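Local coordinates for protein five-membered-cyclitol-phosphate synthase (Streptomyces citricolor, PDB 6K96) that binds nicotinamide-adenine-dinucleotide together with a sodium ion and belongs to the myo-inositol-1-phosphate synthase family of dinucleotide-binding enzymes, at residues B[195-198]-B[199-202]; B[288-292]-B[293-297]; B[298-301]-B[302-306]; B[320-323]-B[324-328]. All blocks are in the same frame, centred on the assembly; numbering follows the deposited sequence.

Contact 1. Residues B[195-198]-B[199-202]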
loop_
_atom_site.group_PDB
_atom_site.type_symbol
_atom_site.label_atom_id
_atom_site.label_comp_id
_atom_site.label_asym_id
_atom_site.label_seq_id
_atom_site.Cartn_x
_atom_site.Cartn_y
_atom_site.Cartn_z
ATOM N N ARG B 195 -6.770 16.016 -2.262
ATOM C CA ARG B 195 -7.914 16.905 -2.566
ATOM C C ARG B 195 -8.678 16.332 -3.765
ATOM O O ARG B 195 -9.884 16.391 -3.736
ATOM C CB ARG B 195 -7.338 18.329 -2.734
ATOM C CG ARG B 195 -8.294 19.389 -3.251
ATOM C CD ARG B 195 -7.547 20.674 -3.649
ATOM N NE ARG B 195 -8.549 21.654 -4.078
ATOM C CZ ARG B 195 -8.848 22.814 -3.465
ATOM N NH1 ARG B 195 -8.167 23.229 -2.408
ATOM N NH2 ARG B 195 -9.822 23.579 -3.941
ATOM N N ALA B 196 -7.961 15.860 -4.793
ATOM C CA ALA B 196 -8.551 15.305 -6.021
ATOM C C ALA B 196 -9.389 14.080 -5.642
ATOM O O ALA B 196 -10.512 13.934 -6.194
ATOM C CB ALA B 196 -7.476 14.940 -7.022
ATOM N N LEU B 197 -8.875 13.229 -4.758
ATOM C CA LEU B 197 -9.550 11.970 -4.384
ATOM C C LEU B 197 -10.777 12.318 -3.576
ATOM O O LEU B 197 -11.811 11.663 -3.775
ATOM C CB LEU B 197 -8.604 11.016 -3.641
ATOM C CG LEU B 197 -7.552 10.379 -4.551
ATOM C CD1 LEU B 197 -6.493 9.583 -3.804
ATOM C CD2 LEU B 197 -8.216 9.526 -5.606
ATOM N N LEU B 198 -10.669 13.294 -2.672
ATOM C CA LEU B 198 -11.824 13.682 -1.827
ATOM C C LEU B 198 -12.861 14.307 -2.739
ATOM O O LEU B 198 -14.038 13.963 -2.557
ATOM C CB LEU B 198 -11.384 14.580 -0.674
ATOM C CG LEU B 198 -10.795 13.828 0.518
ATOM C CD1 LEU B 198 -10.211 14.830 1.532
ATOM C CD2 LEU B 198 -11.833 12.939 1.208
ATOM N N GLY B 199 -12.408 15.107 -3.705
ATOM C CA GLY B 199 -13.228 15.686 -4.797
ATOM C C GLY B 199 -14.117 14.641 -5.466
ATOM O O GLY B 199 -15.319 14.893 -5.566
ATOM N N LEU B 200 -13.520 13.515 -5.898
ATOM C CA LEU B 200 -14.153 12.352 -6.546
ATOM C C LEU B 200 -15.285 11.820 -5.686
ATOM O O LEU B 200 -16.399 11.668 -6.243
ATOM C CB LEU B 200 -13.138 11.224 -6.712
ATOM C CG LEU B 200 -12.244 11.261 -7.938
ATOM C CD1 LEU B 200 -11.667 9.846 -8.179
ATOM C CD2 LEU B 200 -12.993 11.787 -9.180
ATOM N N LEU B 201 -14.997 11.538 -4.408
ATOM C CA LEU B 201 -16.006 10.967 -3.488
ATOM C C LEU B 201 -17.243 11.859 -3.405
ATOM O O LEU B 201 -18.362 11.291 -3.364
ATOM C CB LEU B 201 -15.435 10.751 -2.088
ATOM C CG LEU B 201 -14.932 9.353 -1.806
ATOM C CD1 LEU B 201 -13.650 9.090 -2.599
ATOM C CD2 LEU B 201 -14.729 9.138 -0.320
ATOM N N SER B 202 -17.094 13.175 -3.328
ATOM C CA SER B 202 -18.246 14.071 -3.023
ATOM C C SER B 202 -18.975 14.482 -4.318
ATOM O O SER B 202 -20.218 14.563 -4.313
ATOM C CB SER B 202 -17.828 15.249 -2.147
ATOM O OG SER B 202 -17.186 16.278 -2.897
#
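L197 and L200 sit about one turn apart on the α-helix 190-203 and send their side chains out in similar directions, so they meet methyl to methyl: CD2 of L197 is 4.3 Å from CD1 of L200. The inner part of L200 lies against the backbone of the preceding turn, with its CB 3.3 Å from L197 O and its CG 3.6 Å from A196 O. This fits the first torsion of L200 (chi1 -85°), which sets CG beside the backbone N and opposite the carbonyl carbon. L201 approaches the same carbonyl as L200 CB with a different branch, its CD1 methyl lying 3.4 Å from L197 O. L197, L198 and L201 all touch I272 of strand 265-275. The helix also faces the second subunit: A196 packs on L200 of that chain and L200 on its A196, a reciprocal pairing of the two copies of the helix. L197 and L201 serve both surroundings, since they also meet V193 and L188, respectively, of the second subunit. The leucines thus pack the helix on strand 265-275 and on the second subunit, whereas R195 and S202 are exposed. Beneath them the backbone keeps regular i to i+4 bonding. The shortest of these bonds, G199 N to R195 O at 2.8 Å, is close to straight (159°), and the last runs from S202 N to L198 O over 3.2 Å.

Contact 2. Residues B[288-292]-B[293-297]. With NA (sodium ion), chain H; NAD (nicotinamide-adenine-dinucleotide), chain G.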
loop_
_atom_site.group_PDB
_atom_site.type_symbol
_atom_site.label_atom_id
_atom_site.label_comp_id
_atom_site.label_asym_id
_atom_site.label_seq_id
_atom_site.Cartn_x
_atom_site.Cartn_y
_atom_site.Cartn_z
ATOM N N LEU B 288 2.645 8.069 -1.933
ATOM C CA LEU B 288 3.272 8.984 -2.893
ATOM C C LEU B 288 4.736 9.068 -2.533
ATOM O O LEU B 288 5.003 9.205 -1.353
ATOM C CB LEU B 288 2.580 10.324 -2.794
ATOM C CG LEU B 288 3.230 11.466 -3.558
ATOM C CD1 LEU B 288 3.433 11.107 -5.009
ATOM C CD2 LEU B 288 2.411 12.750 -3.435
ATOM N N LYS B 289 5.653 8.798 -3.467
ATOM C CA LYS B 289 7.085 9.119 -3.248
ATOM C C LYS B 289 7.466 10.148 -4.296
ATOM O O LYS B 289 7.045 9.912 -5.407
ATOM C CB LYS B 289 7.968 7.876 -3.265
ATOM C CG LYS B 289 9.328 8.077 -2.604
ATOM C CD LYS B 289 10.114 6.810 -2.449
ATOM C CE LYS B 289 10.969 6.780 -1.194
ATOM N NZ LYS B 289 12.423 6.972 -1.477
ATOM N N VAL B 290 8.181 11.232 -3.947
ATOM C CA VAL B 290 8.725 12.236 -4.899
ATOM C C VAL B 290 10.107 12.714 -4.454
ATOM O O VAL B 290 10.470 12.515 -3.271
ATOM C CB VAL B 290 7.746 13.405 -5.003
ATOM C CG1 VAL B 290 6.390 12.941 -5.471
ATOM C CG2 VAL B 290 7.616 14.170 -3.700
ATOM N N GLN B 291 10.878 13.298 -5.363
ATOM C CA GLN B 291 12.139 14.037 -5.040
ATOM C C GLN B 291 11.721 15.447 -4.649
ATOM O O GLN B 291 11.539 16.244 -5.562
ATOM C CB GLN B 291 13.071 14.342 -6.213
ATOM C CG GLN B 291 14.316 13.517 -6.351
ATOM C CD GLN B 291 15.165 13.126 -5.164
ATOM O OE1 GLN B 291 15.774 12.082 -5.261
ATOM N NE2 GLN B 291 15.258 13.891 -4.088
ATOM N N ASP B 292 11.525 15.715 -3.355
ATOM C CA ASP B 292 10.829 16.953 -2.867
ATOM C C ASP B 292 11.368 18.179 -3.627
ATOM O O ASP B 292 10.567 18.941 -4.159
ATOM C CB ASP B 292 10.909 17.081 -1.346
ATOM C CG ASP B 292 9.957 18.112 -0.772
ATOM O OD1 ASP B 292 8.861 18.199 -1.322
ATOM O OD2 ASP B 292 10.368 18.887 0.178
ATOM N N SER B 293 12.670 18.322 -3.799
ATOM C CA SER B 293 13.238 19.549 -4.413
ATOM C C SER B 293 13.132 19.558 -5.951
ATOM O O SER B 293 13.371 20.664 -6.555
ATOM C CB SER B 293 14.638 19.738 -3.967
ATOM O OG SER B 293 14.652 20.153 -2.616
ATOM N N SER B 294 12.793 18.438 -6.587
ATOM C CA SER B 294 12.352 18.423 -8.008
ATOM C C SER B 294 10.957 19.032 -8.037
ATOM O O SER B 294 10.644 19.718 -9.025
ATOM C CB SER B 294 12.379 17.018 -8.649
ATOM O OG SER B 294 13.719 16.595 -8.956
ATOM N N ASN B 295 10.158 18.827 -6.986
ATOM C CA ASN B 295 8.791 19.388 -6.933
ATOM C C ASN B 295 8.918 20.898 -6.859
ATOM O O ASN B 295 7.960 21.539 -7.209
ATOM C CB ASN B 295 7.968 18.875 -5.756
ATOM C CG ASN B 295 6.948 17.807 -6.084
ATOM O OD1 ASN B 295 6.736 17.468 -7.238
ATOM N ND2 ASN B 295 6.297 17.276 -5.057
ATOM N N ALA B 296 10.034 21.439 -6.370
ATOM C CA ALA B 296 10.293 22.896 -6.344
ATOM C C ALA B 296 10.745 23.295 -7.736
ATOM O O ALA B 296 10.130 24.133 -8.312
ATOM C CB ALA B 296 11.360 23.240 -5.333
ATOM N N ALA B 297 11.800 22.670 -8.245
ATOM C CA ALA B 297 12.501 23.132 -9.484
ATOM C C ALA B 297 11.568 22.990 -10.697
ATOM O O ALA B 297 11.512 23.893 -11.523
ATOM C CB ALA B 297 13.798 22.413 -9.699
HETATM NA NA NA H . 13.220 21.661 -1.169
HETATM P PA NAD G . 17.130 24.465 1.952
HETATM O O1A NAD G . 17.025 24.365 3.425
HETATM O O2A NAD G . 17.742 23.277 1.262
HETATM O O5B NAD G . 17.783 25.801 1.424
HETATM C C5B NAD G . 17.869 26.861 2.404
HETATM C C4B NAD G . 19.152 27.620 2.192
HETATM O O4B NAD G . 19.093 28.987 2.719
HETATM C C3B NAD G . 20.353 26.970 2.886
HETATM O O3B NAD G . 21.457 26.994 1.989
HETATM C C2B NAD G . 20.601 27.922 4.053
HETATM O O2B NAD G . 21.902 27.631 4.475
HETATM C C1B NAD G . 20.352 29.247 3.325
HETATM N N9A NAD G . 20.214 30.445 4.129
HETATM C C8A NAD G . 19.730 30.463 5.414
HETATM N N7A NAD G . 19.606 31.677 5.901
HETATM C C5A NAD G . 20.000 32.518 4.866
HETATM C C6A NAD G . 20.078 33.923 4.781
HETATM N N6A NAD G . 19.719 34.725 5.777
HETATM N N1A NAD G . 20.472 34.465 3.596
HETATM C C2A NAD G . 20.822 33.620 2.609
HETATM N N3A NAD G . 20.803 32.289 2.591
HETATM C C4A NAD G . 20.369 31.776 3.758
HETATM O O3 NAD G . 15.658 24.657 1.391
HETATM P PN NAD G . 15.018 24.158 0.002
HETATM O O1N NAD G . 15.888 24.645 -1.092
HETATM O O2N NAD G . 14.715 22.713 0.254
HETATM O O5D NAD G . 13.653 25.016 -0.010
HETATM C C5D NAD G . 13.775 26.498 -0.012
HETATM C C4D NAD G . 12.448 27.109 0.331
HETATM O O4D NAD G . 11.448 26.807 -0.669
HETATM C C3D NAD G . 11.889 26.610 1.671
HETATM O O3D NAD G . 11.255 27.704 2.296
HETATM C C2D NAD G . 10.776 25.658 1.240
HETATM O O2D NAD G . 9.677 25.527 2.121
HETATM C C1D NAD G . 10.253 26.367 -0.008
HETATM N N1N NAD G . 9.425 25.420 -0.814
HETATM C C2N NAD G . 9.958 24.126 -1.138
HETATM C C3N NAD G . 9.171 23.143 -1.714
HETATM C C7N NAD G . 9.821 21.816 -2.063
HETATM O O7N NAD G . 11.033 21.684 -1.948
HETATM N N7N NAD G . 9.038 20.823 -2.476
HETATM C C4N NAD G . 7.828 23.444 -1.934
HETATM C C5N NAD G . 7.370 24.747 -1.782
HETATM C C6N NAD G . 8.152 25.693 -1.145
HETATM O O HOH W 1 6.423 18.386 -2.571
#
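D292 and S293, adjoining residues at the junction of strand 281-291 and helix 292-313, divide the carboxamide of the nicotinamide-adenine-dinucleotide between them, S293 doing so through a sodium ion. The metal lies 2.5 Å from S293 OG and 2.3 Å from both the carboxamide O7N and the phosphate oxygen O2N of nicotinamide-adenine-dinucleotide; N15 also binds it. D292 takes the other end of the amide. Its backbone O accepts from N7N at 3.0 Å (143°), and its OD1 receives a weak, more bent bond from N7N at 2.9 Å. Both acceptors reach one nitrogen because CG of D292 stands beside its own carbonyl carbon and anti to the backbone N (chi1 -166°). A water bonded to OD1 also accepts from N295 ND2, which has a further partner in L188 O and lies 3.6 Å from CG2 of V290, the two side chains crossing nearly at right angles. The turn into the helix is held by Q291 O. It accepts from S294 N at 2.7 Å, the donor standing 40° above the carbonyl plane, and from N295 N in that plane. Second-shell anchoring comes from D264, bonded to S293 OG and Q291 NE2, while S294 OG pairs with Y83 and with T280 of the second subunit. Gripped by the sodium ion at O7N and by D292 at N7N, the carboxamide is probably held in one rotation, and the metal's second hold on O2N ties the nicotinamide end to the phosphate.

Contact 3. Residues B[298-301]-B[302-306]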
loop_
_atom_site.group_PDB
_atom_site.type_symbol
_atom_site.label_atom_id
_atom_site.label_comp_id
_atom_site.label_asym_id
_atom_site.label_seq_id
_atom_site.Cartn_x
_atom_site.Cartn_y
_atom_site.Cartn_z
ATOM N N GLY B 298 10.757 21.959 -10.721
ATOM C CA GLY B 298 9.691 21.807 -11.731
ATOM C C GLY B 298 8.758 22.994 -11.816
ATOM O O GLY B 298 8.080 23.125 -12.847
ATOM N N VAL B 299 8.714 23.841 -10.781
ATOM C CA VAL B 299 7.816 25.040 -10.784
ATOM C C VAL B 299 8.678 26.312 -10.831
ATOM O O VAL B 299 8.311 27.257 -11.519
ATOM C CB VAL B 299 6.856 24.933 -9.593
ATOM C CG1 VAL B 299 6.500 26.278 -9.010
ATOM C CG2 VAL B 299 5.616 24.122 -9.958
ATOM N N ILE B 300 9.842 26.293 -10.208
ATOM C CA ILE B 300 10.774 27.436 -10.248
ATOM C C ILE B 300 11.060 27.694 -11.729
ATOM O O ILE B 300 10.834 28.810 -12.200
ATOM C CB ILE B 300 12.012 27.194 -9.374
ATOM C CG1 ILE B 300 11.595 27.057 -7.912
ATOM C CG2 ILE B 300 13.004 28.327 -9.517
ATOM C CD1 ILE B 300 12.711 26.621 -6.974
ATOM N N ILE B 301 11.440 26.687 -12.499
ATOM C CA ILE B 301 11.806 26.919 -13.931
ATOM C C ILE B 301 10.704 27.679 -14.681
ATOM O O ILE B 301 11.042 28.396 -15.577
ATOM C CB ILE B 301 12.136 25.607 -14.648
ATOM C CG1 ILE B 301 12.933 25.893 -15.915
ATOM C CG2 ILE B 301 10.845 24.823 -14.904
ATOM C CD1 ILE B 301 14.168 26.685 -15.668
ATOM N N ASP B 302 9.432 27.464 -14.361
ATOM C CA ASP B 302 8.267 28.244 -14.853
ATOM C C ASP B 302 8.420 29.706 -14.357
ATOM O O ASP B 302 8.646 30.576 -15.187
ATOM C CB ASP B 302 6.981 27.564 -14.350
ATOM C CG ASP B 302 6.278 26.697 -15.377
ATOM O OD1 ASP B 302 5.527 27.274 -16.160
ATOM O OD2 ASP B 302 6.454 25.445 -15.384
ATOM N N LEU B 303 8.396 29.940 -13.035
ATOM C CA LEU B 303 8.376 31.296 -12.429
ATOM C C LEU B 303 9.601 32.119 -12.871
ATOM O O LEU B 303 9.415 33.299 -13.172
ATOM C CB LEU B 303 8.319 31.185 -10.895
ATOM C CG LEU B 303 7.065 30.543 -10.318
ATOM C CD1 LEU B 303 7.120 30.593 -8.814
ATOM C CD2 LEU B 303 5.803 31.216 -10.814
ATOM N N ILE B 304 10.812 31.567 -12.861
ATOM C CA ILE B 304 12.011 32.396 -13.180
ATOM C C ILE B 304 11.939 32.837 -14.637
ATOM O O ILE B 304 12.458 33.918 -14.950
ATOM C CB ILE B 304 13.364 31.736 -12.893
ATOM C CG1 ILE B 304 13.505 30.405 -13.627
ATOM C CG2 ILE B 304 13.594 31.628 -11.398
ATOM C CD1 ILE B 304 14.769 29.678 -13.279
ATOM N N ARG B 305 11.351 32.030 -15.513
ATOM C CA ARG B 305 11.254 32.412 -16.940
ATOM C C ARG B 305 10.097 33.408 -17.060
ATOM O O ARG B 305 10.197 34.321 -17.932
ATOM C CB ARG B 305 11.039 31.220 -17.873
ATOM C CG ARG B 305 12.258 30.348 -18.139
ATOM C CD ARG B 305 11.914 28.864 -18.071
ATOM N NE ARG B 305 11.317 28.225 -19.230
ATOM C CZ ARG B 305 10.490 27.167 -19.203
ATOM N NH1 ARG B 305 10.106 26.589 -18.083
ATOM N NH2 ARG B 305 10.039 26.661 -20.318
ATOM N N ILE B 306 9.037 33.252 -16.253
ATOM C CA ILE B 306 7.906 34.211 -16.312
ATOM C C ILE B 306 8.488 35.566 -15.947
ATOM O O ILE B 306 8.222 36.542 -16.671
ATOM C CB ILE B 306 6.716 33.816 -15.439
ATOM C CG1 ILE B 306 6.119 32.464 -15.809
ATOM C CG2 ILE B 306 5.651 34.889 -15.548
ATOM C CD1 ILE B 306 5.211 31.903 -14.721
#
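The middle turns of helix 292-313, just beyond its start at the nicotinamide-adenine-dinucleotide, set I304 against both I300 and I301, one branch for each. CG2 of I304 meets CG2 of I300 at 3.8 Å, while CD1 of I304 reaches CD1 of I301 at 3.9 Å. With chi1 at 56°, CG1 of I304 is wedged between its backbone N and carbonyl carbon, which brings it within 3.4 Å of I300 O. That same oxygen accepts from I304 N at 2.8 Å in a nearly straight bond (171°). V299 and L303 repeat the spacing on another side, CG1 to CD1, more loosely at 4.4 Å. The guanidinium of R305, its chain bent twice, folds back edge-on toward I301 O; the bond from NH1 is weak and the oxygen's placement uncertain. Two polar side chains of this buried part of the helix are met by R44, through a salt bridge to D302 and its backbone O to R305, and R305 also by the backbone O of I50. Around it, I304 rests on L7 of strand 5-10 and L19 of helix 14-31, V299 and L303 face V325 in the loop before helix 338-353, and I301 packs on W277 of the second subunit.

Contact 4. Residues B[320-323]-B[324-328]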
loop_
_atom_site.group_PDB
_atom_site.type_symbol
_atom_site.label_atom_id
_atom_site.label_comp_id
_atom_site.label_asym_id
_atom_site.label_seq_id
_atom_site.Cartn_x
_atom_site.Cartn_y
_atom_site.Cartn_z
ATOM N N ALA B 320 -0.039 37.101 -14.162
ATOM C CA ALA B 320 -1.099 36.099 -13.958
ATOM C C ALA B 320 -0.618 34.712 -14.455
ATOM O O ALA B 320 -1.146 33.707 -13.989
ATOM C CB ALA B 320 -2.359 36.595 -14.611
ATOM N N ALA B 321 0.408 34.627 -15.300
ATOM C CA ALA B 321 0.936 33.329 -15.770
ATOM C C ALA B 321 1.485 32.539 -14.586
ATOM O O ALA B 321 1.782 31.376 -14.751
ATOM C CB ALA B 321 2.030 33.523 -16.792
ATOM N N ALA B 322 1.736 33.179 -13.447
ATOM C CA ALA B 322 2.415 32.526 -12.303
ATOM C C ALA B 322 1.388 31.839 -11.417
ATOM O O ALA B 322 1.807 31.146 -10.480
ATOM C CB ALA B 322 3.189 33.536 -11.521
ATOM N N VAL B 323 0.101 32.010 -11.688
ATOM C CA VAL B 323 -0.946 31.730 -10.660
ATOM C C VAL B 323 -0.998 30.222 -10.371
ATOM O O VAL B 323 -1.017 29.806 -9.182
ATOM C CB VAL B 323 -2.291 32.362 -11.060
ATOM C CG1 VAL B 323 -3.453 31.864 -10.227
ATOM C CG2 VAL B 323 -2.217 33.866 -11.000
ATOM N N LYS B 324 -1.004 29.379 -11.383
ATOM C CA LYS B 324 -1.269 27.939 -11.135
ATOM C C LYS B 324 -0.128 27.312 -10.324
ATOM O O LYS B 324 -0.393 26.247 -9.722
ATOM C CB LYS B 324 -1.522 27.188 -12.440
ATOM C CG LYS B 324 -2.900 27.450 -13.022
ATOM C CD LYS B 324 -3.493 26.299 -13.833
ATOM C CE LYS B 324 -4.996 26.480 -14.013
ATOM N NZ LYS B 324 -5.543 25.781 -15.205
ATOM N N VAL B 325 1.069 27.925 -10.285
ATOM C CA VAL B 325 2.228 27.292 -9.594
ATOM C C VAL B 325 2.536 27.979 -8.248
ATOM O O VAL B 325 3.638 27.730 -7.700
ATOM C CB VAL B 325 3.449 27.221 -10.520
ATOM C CG1 VAL B 325 3.165 26.379 -11.743
ATOM C CG2 VAL B 325 3.936 28.590 -10.919
ATOM N N LEU B 326 1.589 28.753 -7.700
ATOM C CA LEU B 326 1.770 29.504 -6.427
ATOM C C LEU B 326 0.621 29.144 -5.490
ATOM O O LEU B 326 -0.532 29.043 -5.985
ATOM C CB LEU B 326 1.759 31.009 -6.705
ATOM C CG LEU B 326 3.041 31.598 -7.280
ATOM C CD1 LEU B 326 2.863 33.063 -7.601
ATOM C CD2 LEU B 326 4.225 31.413 -6.365
ATOM N N LYS B 327 0.897 29.022 -4.184
ATOM C CA LYS B 327 -0.181 28.904 -3.158
ATOM C C LYS B 327 -0.843 30.271 -2.920
ATOM O O LYS B 327 -2.066 30.279 -2.773
ATOM C CB LYS B 327 0.330 28.218 -1.888
ATOM C CG LYS B 327 0.771 26.786 -2.130
ATOM C CD LYS B 327 0.197 25.716 -1.225
ATOM C CE LYS B 327 1.226 25.159 -0.267
ATOM N NZ LYS B 327 1.559 26.160 0.770
ATOM N N SER B 328 -0.099 31.381 -2.964
ATOM C CA SER B 328 -0.545 32.696 -2.429
ATOM C C SER B 328 -0.189 33.812 -3.400
ATOM O O SER B 328 0.594 34.706 -3.097
ATOM C CB SER B 328 0.088 32.922 -1.072
ATOM O OG SER B 328 -0.129 31.798 -0.208
#
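A322 and L326 form the close-packed part of this turn, centred on the carbonyl oxygen of A322. L326 lays CG 3.5 Å and CD1 3.6 Å from A322 O, and its CD1 also meets the CB methyl of A322 at 4.0 Å. CG2 of V325 also approaches this oxygen, at 3.4 Å from A322 O; chi1 of -61° turns this methyl into the space between the backbone N and the carbonyl carbon of V325. The polar hold on the oxygen is modest, a weak bond from V325 N over 3.3 Å. The next bond is better directed: L326 N donates to V323 O at 3.2 Å (158° at the hydrogen), although the donor stands well above the carbonyl plane, 56° out of it. Apolar neighbours seal this side, with L303 of helix 292-313 touching A322 and L326, and V341 of helix 338-353 touching V323. The opposite character belongs to K324, whose extended chain runs outward into an exposed position and ends in a weak bond to S338. Beyond the turn, K327 makes a salt bridge with D183. The bond from V323 N to A320 O belongs to the 3-10 segment 320-322; that from L326 N to V323 O, with the backbone angles of K324 and V325, closes a type I β-turn, after which L326 becomes extended.

How the contacts relate
From the N terminus the four contacts follow in series; each joins adjacent segments, so none closes a long loop and none nests in or crosses another. Contact 1 stands apart on helix 190-203, its centre about 23 Å from that of contact 2, yet contacts 1, 2 and 3 all reach the second subunit. Contact 2 turns strand 281-291 of the mixed sheet into helix 292-313 at the nicotinamide-adenine-dinucleotide, and contact 3 continues directly along that helix beside the parallel sheet. Contact 4 comes after it, in the loop leading to helix 338-353, and packs back against contact 3. It touches neither contact 1 nor contact 2.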